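Local coordinates for protein oxidoreductase (Corynebacterium diphtheriae, PDB 3K1Y) that probably acts as an FMN-dependent oxidoreductase of the NADPH-dependent FMN reductase family, with a flavodoxin-like fold, at residues K105-F108 with D109-T113. Sequence-based numbering, arbitrary orientation.
Sequences KMFF and DILDT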
ATOM      1  N   LYS A 105      16.156  -3.110  -1.065  1.00 19.07           N
ATOM      2  CA  LYS A 105      15.879  -1.893  -0.309  1.00 19.60           C
ATOM      3  C   LYS A 105      17.158  -1.227   0.181  1.00 20.07           C
ATOM      4  O   LYS A 105      17.289   0.001   0.138  1.00 19.76           O
ATOM      5  CB  LYS A 105      14.968  -2.196   0.887  1.00 19.70           C
ATOM      6  CG  LYS A 105      14.546  -0.958   1.692  1.00 20.50           C
ATOM      7  CD  LYS A 105      13.884   0.088   0.787  1.00 20.19           C
ATOM      8  CE  LYS A 105      13.020   1.070   1.577  1.00 24.41           C
ATOM      9  NZ  LYS A 105      13.750   1.808   2.645  1.00 18.76           N
HETATM   10  N   MSE A 106      18.100  -2.036   0.643  1.00 43.75           N
HETATM   11  CA  MSE A 106      19.348  -1.507   1.153  1.00 44.87           C
HETATM   12  C   MSE A 106      20.038  -0.614   0.136  1.00 45.26           C
HETATM   13  O   MSE A 106      20.453   0.497   0.460  1.00 48.11           O
HETATM   14  CB  MSE A 106      20.269  -2.651   1.550  1.00 45.24           C
HETATM   15  CG  MSE A 106      21.470  -2.214   2.357  1.00 45.54           C
HETATM   16 SE   MSE A 106      22.399  -3.755   3.016  1.00 43.55          SE
HETATM   17  CE  MSE A 106      21.210  -4.212   4.487  1.00 43.69           C
ATOM     18  N   PHE A 107      20.156  -1.096  -1.095  1.00 19.11           N
ATOM     19  CA  PHE A 107      20.804  -0.323  -2.148  1.00 19.53           C
ATOM     20  C   PHE A 107      20.205   1.079  -2.204  1.00 21.05           C
ATOM     21  O   PHE A 107      20.924   2.075  -2.074  1.00 22.93           O
ATOM     22  CB  PHE A 107      20.642  -1.011  -3.508  1.00 18.53           C
ATOM     23  CG  PHE A 107      21.282  -0.257  -4.653  1.00 17.75           C
ATOM     24  CD1 PHE A 107      22.668  -0.220  -4.796  1.00 16.33           C
ATOM     25  CD2 PHE A 107      20.496   0.430  -5.578  1.00 14.07           C
ATOM     26  CE1 PHE A 107      23.264   0.490  -5.850  1.00 15.34           C
ATOM     27  CE2 PHE A 107      21.077   1.139  -6.630  1.00 14.89           C
ATOM     28  CZ  PHE A 107      22.469   1.167  -6.765  1.00 17.08           C
ATOM     29  N   PHE A 108      18.893   1.159  -2.387  1.00 20.33           N
ATOM     30  CA  PHE A 108      18.236   2.456  -2.442  1.00 21.64           C
ATOM     31  C   PHE A 108      18.506   3.291  -1.197  1.00 22.75           C
ATOM     32  O   PHE A 108      18.782   4.487  -1.306  1.00 24.47           O
ATOM     33  CB  PHE A 108      16.736   2.278  -2.665  1.00 21.06           C
ATOM     34  CG  PHE A 108      16.405   1.810  -4.042  1.00 23.40           C
ATOM     35  CD1 PHE A 108      16.281   2.720  -5.086  1.00 24.20           C
ATOM     36  CD2 PHE A 108      16.311   0.447  -4.322  1.00 23.02           C
ATOM     37  CE1 PHE A 108      16.077   2.286  -6.390  1.00 25.49           C
ATOM     38  CE2 PHE A 108      16.107   0.001  -5.626  1.00 21.68           C
ATOM     39  CZ  PHE A 108      15.990   0.922  -6.662  1.00 22.63           C
ATOM     40  N   ASP A 109      18.444   2.672  -0.019  1.00 19.77           N
ATOM     41  CA  ASP A 109      18.715   3.412   1.212  1.00 20.94           C
ATOM     42  C   ASP A 109      20.068   4.121   1.129  1.00 22.33           C
ATOM     43  O   ASP A 109      20.239   5.233   1.627  1.00 21.98           O
ATOM     44  CB  ASP A 109      18.744   2.478   2.429  1.00 19.94           C
ATOM     45  CG  ASP A 109      17.410   1.814   2.701  1.00 19.45           C
ATOM     46  OD1 ASP A 109      16.361   2.390   2.342  1.00 19.13           O
ATOM     47  OD2 ASP A 109      17.413   0.721   3.298  1.00 18.25           O
ATOM     48  N   ILE A 110      21.027   3.457   0.491  1.00 25.18           N
ATOM     49  CA  ILE A 110      22.391   3.960   0.366  1.00 25.36           C
ATOM     50  C   ILE A 110      22.579   5.156  -0.567  1.00 26.37           C
ATOM     51  O   ILE A 110      23.561   5.884  -0.449  1.00 27.67           O
ATOM     52  CB  ILE A 110      23.342   2.790  -0.072  1.00 25.04           C
ATOM     53  CG1 ILE A 110      24.447   2.622   0.957  1.00 24.89           C
ATOM     54  CG2 ILE A 110      23.939   3.034  -1.455  1.00 24.59           C
ATOM     55  CD1 ILE A 110      23.946   2.205   2.325  1.00 30.43           C
ATOM     56  N   LEU A 111      21.638   5.359  -1.483  1.00 16.68           N
ATOM     57  CA  LEU A 111      21.725   6.450  -2.458  1.00 17.45           C
ATOM     58  C   LEU A 111      21.514   7.837  -1.864  1.00 19.26           C
ATOM     59  O   LEU A 111      20.915   7.974  -0.797  1.00 19.92           O
ATOM     60  CB  LEU A 111      20.697   6.234  -3.570  1.00 16.31           C
ATOM     61  CG  LEU A 111      20.685   4.879  -4.284  1.00 13.88           C
ATOM     62  CD1 LEU A 111      19.476   4.829  -5.214  1.00 11.11           C
ATOM     63  CD2 LEU A 111      21.988   4.660  -5.063  1.00  7.26           C
ATOM     64  N   ASP A 112      22.018   8.860  -2.554  1.00 22.60           N
ATOM     65  CA  ASP A 112      21.833  10.237  -2.103  1.00 25.62           C
ATOM     66  C   ASP A 112      20.339  10.535  -2.204  1.00 26.12           C
ATOM     67  O   ASP A 112      19.606   9.855  -2.919  1.00 24.93           O
ATOM     68  CB  ASP A 112      22.576  11.245  -2.994  1.00 26.94           C
ATOM     69  CG  ASP A 112      24.086  11.148  -2.880  1.00 31.47           C
ATOM     70  OD1 ASP A 112      24.588  10.868  -1.767  1.00 35.20           O
ATOM     71  OD2 ASP A 112      24.772  11.376  -3.903  1.00 34.12           O
ATOM     72  N   THR A 113      19.893  11.567  -1.504  1.00 31.70           N
ATOM     73  CA  THR A 113      18.489  11.939  -1.535  1.00 33.29           C
ATOM     74  C   THR A 113      17.999  12.137  -2.966  1.00 32.53           C
ATOM     75  O   THR A 113      16.928  11.660  -3.335  1.00 31.31           O
ATOM     76  CB  THR A 113      18.244  13.252  -0.749  1.00 35.28           C
ATOM     77  OG1 THR A 113      18.657  13.081   0.613  1.00 37.67           O
ATOM     78  CG2 THR A 113      16.767  13.626  -0.776  1.00 36.77           C
TER
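Lys105 NZ is gripped by three acceptors: Asp109 OD1, at 2.7 Å in a salt bridge one helical turn on, and the carbonyl oxygens of Phe96 and Tyr100 of a second subunit. The carboxylate receives the ammonium on the syn lone pair of OD1, and the two side chains cross at about a right angle. Lys105 CG lies anti to the backbone N (chi1 -176°), and bends at chi2 and chi4 curl the chain so that CD and CE also pass alongside OD1. Asp109 OD2 accepts a hydrogen bond from Gly102 N of the second subunit, so both carboxylate oxygens are engaged. Along the backbone, Asp109 N meets Lys105 O at 2.9 Å in a regular i to i+4 helix bond, and Ile110 N bonds Met106 O at 3.0 Å. For Leu111 N the i to i+3 bond to Phe108 O is the better one, at 3.0 Å from well above the carbonyl plane, whereas its 3.4 Å i to i+4 bond to Phe107 O is weak. The stretch belongs to helix 102-110 and the turn that follows, in the beta-alpha-beta unit of strands 88-94 and 120-127. Leu111 packs against both phenylalanines. Its CD2 sits over one face of the Phe107 ring, 4.2 Å from the centroid and 26° off the normal, a CH-pi contact; its CD1 approaches Phe108 CD1 obliquely at 3.8 Å. Leu83 of helix 74-85 touches both Phe107 and Leu111, while Leu143 packs on Phe108. The chemistry thus divides the turn: apolar groups join it to neighbouring helices, and hydrogen bonds of the paired Lys105 and Asp109 reach the second subunit, the intrachain pair and those carbonyls probably offsetting the cost of burying the ammonium.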